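Local coordinates for organophosphorus hydrolase (Pseudomonas pseudoalcaligenes, PDB 4LE6), which is a dizinc enzyme of the metallo-beta-lactamase superfamily that probably hydrolyses organophosphate triesters such as aryl dialkyl phosphates, at residues Q277-V290 / G301-V315. Numbering follows the deposited sequence. Where two conformers were deposited one is given.
Sequences QRILAEAATDKLWV and GHVRKEAQGYAWVPV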
loop_
_atom_site.group_PDB
_atom_site.type_symbol
_atom_site.label_atom_id
_atom_site.label_comp_id
_atom_site.label_asym_id
_atom_site.label_seq_id
_atom_site.Cartn_x
_atom_site.Cartn_y
_atom_site.Cartn_z
ATOM N N GLN A 277 -11.490 20.410 7.650
ATOM C CA GLN A 277 -11.756 20.124 9.068
ATOM C C GLN A 277 -13.072 19.362 9.253
ATOM O O GLN A 277 -13.134 18.328 9.961
ATOM C CB GLN A 277 -11.790 21.418 9.863
ATOM C CG GLN A 277 -10.417 22.058 10.023
ATOM C CD GLN A 277 -9.592 21.448 11.156
ATOM O OE1 GLN A 277 -9.886 20.355 11.652
ATOM N NE2 GLN A 277 -8.550 22.162 11.571
ATOM N N ARG A 278 -14.118 19.846 8.584
ATOM C CA ARG A 278 -15.430 19.216 8.701
ATOM C C ARG A 278 -15.441 17.788 8.160
ATOM O O ARG A 278 -15.952 16.850 8.816
ATOM C CB ARG A 278 -16.475 20.045 7.964
ATOM C CG ARG A 278 -17.851 19.422 7.951
ATOM C CD ARG A 278 -18.905 20.438 7.538
ATOM N NE ARG A 278 -18.683 20.921 6.174
ATOM C CZ ARG A 278 -19.087 20.292 5.076
ATOM N NH1 ARG A 278 -18.838 20.820 3.887
ATOM N NH2 ARG A 278 -19.739 19.141 5.154
ATOM N N ILE A 279 -14.907 17.619 6.957
ATOM C CA ILE A 279 -14.906 16.310 6.315
ATOM C C ILE A 279 -14.043 15.316 7.106
ATOM O O ILE A 279 -14.380 14.132 7.219
ATOM C CB ILE A 279 -14.420 16.422 4.856
ATOM C CG1 ILE A 279 -15.434 17.225 4.012
ATOM C CG2 ILE A 279 -14.197 15.034 4.226
ATOM C CD1 ILE A 279 -16.840 16.634 3.959
ATOM N N LEU A 280 -12.922 15.780 7.649
ATOM C CA LEU A 280 -12.063 14.870 8.406
ATOM C C LEU A 280 -12.806 14.449 9.661
ATOM O O LEU A 280 -12.847 13.251 10.002
ATOM C CB LEU A 280 -10.738 15.534 8.777
ATOM C CG LEU A 280 -9.722 15.692 7.647
ATOM C CD1 LEU A 280 -8.571 16.573 8.127
ATOM C CD2 LEU A 280 -9.209 14.329 7.173
ATOM N N ALA A 281 -13.415 15.423 10.336
ATOM C CA ALA A 281 -14.169 15.109 11.546
ATOM C C ALA A 281 -15.260 14.066 11.256
ATOM O O ALA A 281 -15.393 13.074 11.988
ATOM C CB ALA A 281 -14.775 16.368 12.131
ATOM N N GLU A 282 -16.019 14.281 10.175
ATOM C CA GLU A 282 -17.094 13.359 9.795
ATOM C C GLU A 282 -16.576 11.967 9.412
ATOM O O GLU A 282 -17.138 10.944 9.820
ATOM C CB GLU A 282 -17.894 13.954 8.621
ATOM C CG GLU A 282 -18.789 12.978 7.884
ATOM C CD GLU A 282 -19.636 13.657 6.817
ATOM O OE1 GLU A 282 -19.333 14.819 6.457
ATOM O OE2 GLU A 282 -20.608 13.026 6.342
ATOM N N ALA A 283 -15.527 11.923 8.604
ATOM C CA ALA A 283 -14.953 10.645 8.193
ATOM C C ALA A 283 -14.464 9.871 9.417
ATOM O O ALA A 283 -14.656 8.650 9.516
ATOM C CB ALA A 283 -13.799 10.873 7.240
ATOM N N ALA A 284 -13.826 10.572 10.351
ATOM C CA ALA A 284 -13.319 9.908 11.560
ATOM C C ALA A 284 -14.470 9.413 12.437
ATOM O O ALA A 284 -14.444 8.286 12.953
ATOM C CB ALA A 284 -12.421 10.854 12.369
ATOM N N THR A 285 -15.472 10.266 12.621
ATOM C CA THR A 285 -16.616 9.913 13.458
ATOM C C THR A 285 -17.435 8.740 12.911
ATOM O O THR A 285 -17.786 7.821 13.649
ATOM C CB THR A 285 -17.547 11.121 13.599
ATOM O OG1 THR A 285 -16.903 12.098 14.420
ATOM C CG2 THR A 285 -18.892 10.718 14.209
ATOM N N ASP A 286 -17.764 8.792 11.629
ATOM C CA ASP A 286 -18.601 7.772 10.995
ATOM C C ASP A 286 -17.772 6.581 10.471
ATOM O O ASP A 286 -18.326 5.671 9.865
ATOM C CB ASP A 286 -19.384 8.394 9.827
ATOM C CG ASP A 286 -20.333 9.512 10.269
ATOM O OD1 ASP A 286 -20.819 9.484 11.419
ATOM O OD2 ASP A 286 -20.601 10.425 9.455
ATOM N N LYS A 287 -16.462 6.596 10.711
ATOM C CA LYS A 287 -15.560 5.505 10.297
ATOM C C LYS A 287 -15.750 5.083 8.839
ATOM O O LYS A 287 -15.710 3.898 8.507
ATOM C CB LYS A 287 -15.761 4.276 11.190
ATOM C CG LYS A 287 -15.465 4.500 12.666
ATOM C CD LYS A 287 -15.700 3.218 13.444
ATOM C CE LYS A 287 -15.355 3.358 14.911
ATOM N NZ LYS A 287 -15.471 2.037 15.593
ATOM N N LEU A 288 -15.936 6.041 7.950
ATOM C CA LEU A 288 -16.229 5.667 6.572
ATOM C C LEU A 288 -14.932 5.435 5.837
ATOM O O LEU A 288 -13.870 5.873 6.279
ATOM C CB LEU A 288 -17.089 6.712 5.870
ATOM C CG LEU A 288 -16.714 8.178 6.051
ATOM C CD1 LEU A 288 -15.472 8.525 5.248
ATOM C CD2 LEU A 288 -17.887 9.050 5.653
ATOM N N TRP A 289 -15.007 4.698 4.740
ATOM C CA TRP A 289 -13.851 4.538 3.880
ATOM C C TRP A 289 -13.670 5.848 3.112
ATOM O O TRP A 289 -14.644 6.516 2.758
ATOM C CB TRP A 289 -14.061 3.406 2.876
ATOM C CG TRP A 289 -14.028 2.022 3.430
ATOM C CD1 TRP A 289 -15.097 1.255 3.782
ATOM C CD2 TRP A 289 -12.862 1.217 3.660
ATOM N NE1 TRP A 289 -14.670 0.022 4.219
ATOM C CE2 TRP A 289 -13.305 -0.024 4.162
ATOM C CE3 TRP A 289 -11.491 1.427 3.490
ATOM C CZ2 TRP A 289 -12.421 -1.056 4.498
ATOM C CZ3 TRP A 289 -10.616 0.410 3.828
ATOM C CH2 TRP A 289 -11.084 -0.817 4.325
ATOM N N VAL A 290 -12.426 6.183 2.816
ATOM C CA VAL A 290 -12.104 7.374 2.055
ATOM C C VAL A 290 -11.303 6.964 0.821
ATOM O O VAL A 290 -10.472 6.055 0.892
ATOM C CB VAL A 290 -11.315 8.349 2.934
ATOM C CG1 VAL A 290 -10.658 9.429 2.105
ATOM C CG2 VAL A 290 -12.246 8.964 3.994
ATOM N N GLY A 301 -8.600 4.031 2.539
ATOM C CA GLY A 301 -8.322 3.838 3.943
ATOM C C GLY A 301 -9.310 4.556 4.827
ATOM O O GLY A 301 -10.375 4.945 4.365
ATOM N N HIS A 302 -8.944 4.728 6.097
ATOM C CA HIS A 302 -9.810 5.383 7.068
ATOM C C HIS A 302 -9.068 6.521 7.716
ATOM O O HIS A 302 -7.835 6.575 7.693
ATOM C CB HIS A 302 -10.241 4.427 8.178
ATOM C CG HIS A 302 -11.096 3.296 7.713
ATOM N ND1 HIS A 302 -10.572 2.138 7.183
ATOM C CD2 HIS A 302 -12.440 3.140 7.702
ATOM C CE1 HIS A 302 -11.557 1.315 6.869
ATOM N NE2 HIS A 302 -12.702 1.902 7.171
ATOM N N VAL A 303 -9.844 7.426 8.297
ATOM C CA VAL A 303 -9.319 8.539 9.072
ATOM C C VAL A 303 -9.549 8.266 10.548
ATOM O O VAL A 303 -10.667 7.939 10.950
ATOM C CB VAL A 303 -10.068 9.845 8.735
ATOM C CG1 VAL A 303 -9.460 11.020 9.500
ATOM C CG2 VAL A 303 -10.025 10.101 7.257
ATOM N N ARG A 304 -8.498 8.437 11.345
ATOM C CA ARG A 304 -8.564 8.256 12.783
ATOM C C ARG A 304 -8.319 9.598 13.448
ATOM O O ARG A 304 -7.447 10.366 13.028
ATOM C CB ARG A 304 -7.492 7.261 13.234
ATOM C CG ARG A 304 -7.387 7.058 14.741
ATOM C CD ARG A 304 -6.321 5.998 15.099
ATOM N NE ARG A 304 -4.960 6.523 14.974
ATOM C CZ ARG A 304 -3.967 5.963 14.283
ATOM N NH1 ARG A 304 -4.120 4.821 13.636
ATOM N NH2 ARG A 304 -2.791 6.565 14.255
ATOM N N LYS A 305 -9.087 9.880 14.491
ATOM C CA LYS A 305 -8.877 11.092 15.247
ATOM C C LYS A 305 -7.743 10.871 16.247
ATOM O O LYS A 305 -7.701 9.857 16.932
ATOM C CB LYS A 305 -10.149 11.503 15.982
ATOM C CG LYS A 305 -10.038 12.882 16.604
ATOM C CD LYS A 305 -11.254 13.249 17.435
ATOM C CE LYS A 305 -11.102 14.637 18.019
ATOM N NZ LYS A 305 -9.917 14.712 18.924
ATOM N N GLU A 306 -6.810 11.819 16.301
ATOM C CA GLU A 306 -5.723 11.804 17.273
ATOM C C GLU A 306 -6.019 12.860 18.338
ATOM O O GLU A 306 -6.984 13.600 18.204
ATOM C CB GLU A 306 -4.405 12.118 16.581
ATOM C CG GLU A 306 -3.933 11.028 15.626
ATOM C CD GLU A 306 -3.399 9.804 16.349
ATOM O OE1 GLU A 306 -2.695 9.955 17.375
ATOM O OE2 GLU A 306 -3.689 8.675 15.901
ATOM N N ALA A 307 -5.205 12.928 19.389
ATOM C CA ALA A 307 -5.367 13.961 20.410
ATOM C C ALA A 307 -5.392 15.326 19.736
ATOM O O ALA A 307 -6.230 16.166 20.044
ATOM C CB ALA A 307 -4.226 13.890 21.423
ATOM N N GLN A 308 -4.471 15.528 18.798
ATOM C CA GLN A 308 -4.483 16.712 17.945
ATOM C C GLN A 308 -4.508 16.251 16.490
ATOM O O GLN A 308 -3.738 15.377 16.100
ATOM C CB GLN A 308 -3.254 17.585 18.203
ATOM C CG GLN A 308 -3.562 19.080 18.206
ATOM C CD GLN A 308 -2.358 19.954 17.873
ATOM O OE1 GLN A 308 -1.487 19.570 17.087
ATOM N NE2 GLN A 308 -2.314 21.145 18.461
ATOM N N GLY A 309 -5.404 16.819 15.691
ATOM C CA GLY A 309 -5.478 16.474 14.285
ATOM C C GLY A 309 -5.887 15.025 14.087
ATOM O O GLY A 309 -6.581 14.447 14.931
ATOM N N TYR A 310 -5.431 14.436 12.983
ATOM C CA TYR A 310 -5.929 13.147 12.517
ATOM C C TYR A 310 -4.786 12.286 12.005
ATOM O O TYR A 310 -3.654 12.750 11.916
ATOM C CB TYR A 310 -6.963 13.351 11.391
ATOM C CG TYR A 310 -8.175 14.136 11.855
ATOM C CD1 TYR A 310 -8.166 15.526 11.862
ATOM C CD2 TYR A 310 -9.311 13.489 12.319
ATOM C CE1 TYR A 310 -9.270 16.256 12.317
ATOM C CE2 TYR A 310 -10.419 14.217 12.781
ATOM C CZ TYR A 310 -10.380 15.594 12.780
ATOM O OH TYR A 310 -11.456 16.323 13.223
ATOM N N ALA A 311 -5.096 11.035 11.677
ATOM C CA ALA A 311 -4.140 10.132 11.053
ATOM C C ALA A 311 -4.846 9.376 9.934
ATOM O O ALA A 311 -6.047 9.112 10.018
ATOM C CB ALA A 311 -3.565 9.161 12.070
ATOM N N TRP A 312 -4.092 9.048 8.890
ATOM C CA TRP A 312 -4.575 8.266 7.751
ATOM C C TRP A 312 -4.163 6.818 7.966
ATOM O O TRP A 312 -3.019 6.562 8.320
ATOM C CB TRP A 312 -3.912 8.791 6.487
ATOM C CG TRP A 312 -4.184 8.014 5.237
ATOM C CD1 TRP A 312 -3.260 7.415 4.424
ATOM C CD2 TRP A 312 -5.462 7.792 4.620
ATOM N NE1 TRP A 312 -3.896 6.812 3.351
ATOM C CE2 TRP A 312 -5.242 7.031 3.454
ATOM C CE3 TRP A 312 -6.773 8.151 4.949
ATOM C CZ2 TRP A 312 -6.284 6.628 2.617
ATOM C CZ3 TRP A 312 -7.810 7.741 4.108
ATOM C CH2 TRP A 312 -7.553 6.995 2.965
ATOM N N VAL A 313 -5.099 5.891 7.785
ATOM C CA VAL A 313 -4.821 4.472 7.920
ATOM C C VAL A 313 -5.143 3.805 6.595
ATOM O O VAL A 313 -6.317 3.623 6.253
ATOM C CB VAL A 313 -5.628 3.824 9.057
ATOM C CG1 VAL A 313 -5.275 2.333 9.175
ATOM C CG2 VAL A 313 -5.328 4.525 10.372
ATOM N N PRO A 314 -4.100 3.473 5.816
ATOM C CA PRO A 314 -4.360 2.889 4.496
ATOM C C PRO A 314 -4.853 1.458 4.609
ATOM O O PRO A 314 -4.485 0.741 5.540
ATOM C CB PRO A 314 -2.993 2.922 3.817
ATOM C CG PRO A 314 -1.989 2.912 4.965
ATOM C CD PRO A 314 -2.660 3.589 6.114
ATOM N N VAL A 315 -5.689 1.050 3.666
ATOM C CA VAL A 315 -6.160 -0.316 3.622
ATOM C C VAL A 315 -4.974 -1.260 3.465
ATOM O O VAL A 315 -3.946 -0.916 2.857
ATOM C CB VAL A 315 -7.147 -0.513 2.455
ATOM C CG1 VAL A 315 -6.435 -0.359 1.142
ATOM C CG2 VAL A 315 -7.846 -1.853 2.552
HETATM O O HOH W 1 -11.758 18.723 12.100
HETATM O O HOH W 2 -12.593 6.927 8.450
HETATM O O HOH W 3 -12.355 6.854 12.555
HETATM O O HOH W 4 -15.274 0.864 7.779
#
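With CG turned anti to the carbonyl carbon (chi1 -62°), Tyr310 reaches across to helix 277-286, hydroxyl end first at Ala281, and its ring takes Leu280 CB over the centre of one face, a CH-pi contact 3.9 Å from the ring centroid. Ala284 CB meets the ring's edge at CE2. Beyond the ring, Tyr310 OH sits 3.4 Å from Ala281 CA and donates to a water that also bonds Gln277 O and OE1, tying the hydroxyl to the helix. Val303 divides its branches: CG1 packs against Leu280 CD2 and Ala284 CB, CG2 against Ala283 CB (3.9 Å) and Val290 CG2. A second water bridges Ala284 O and Val303 O. Past the helix, His302 CE1 stands over one face of the Trp289 indole, 3.3 Å from CZ3, the planes inclined at 44°; Lys287 O lies in the imidazole plane at its CD2 edge. Val290 and Gly301 form an antiparallel hydrogen-bonded pair, Val290 N to Gly301 O 2.9 Å, in the beta hairpin of strands 289-292 and 300-305. Phe78 of the second subunit stacks on His302, while Trp289 packs on Met40 and Leu42 of strand 37-42. Helix 277-286 runs nearly perpendicular to strand 301-305, against one sheet of the superfamily's alpha-beta/beta-alpha sandwich, where strand 300-305 lies between 289-292 and 310-314.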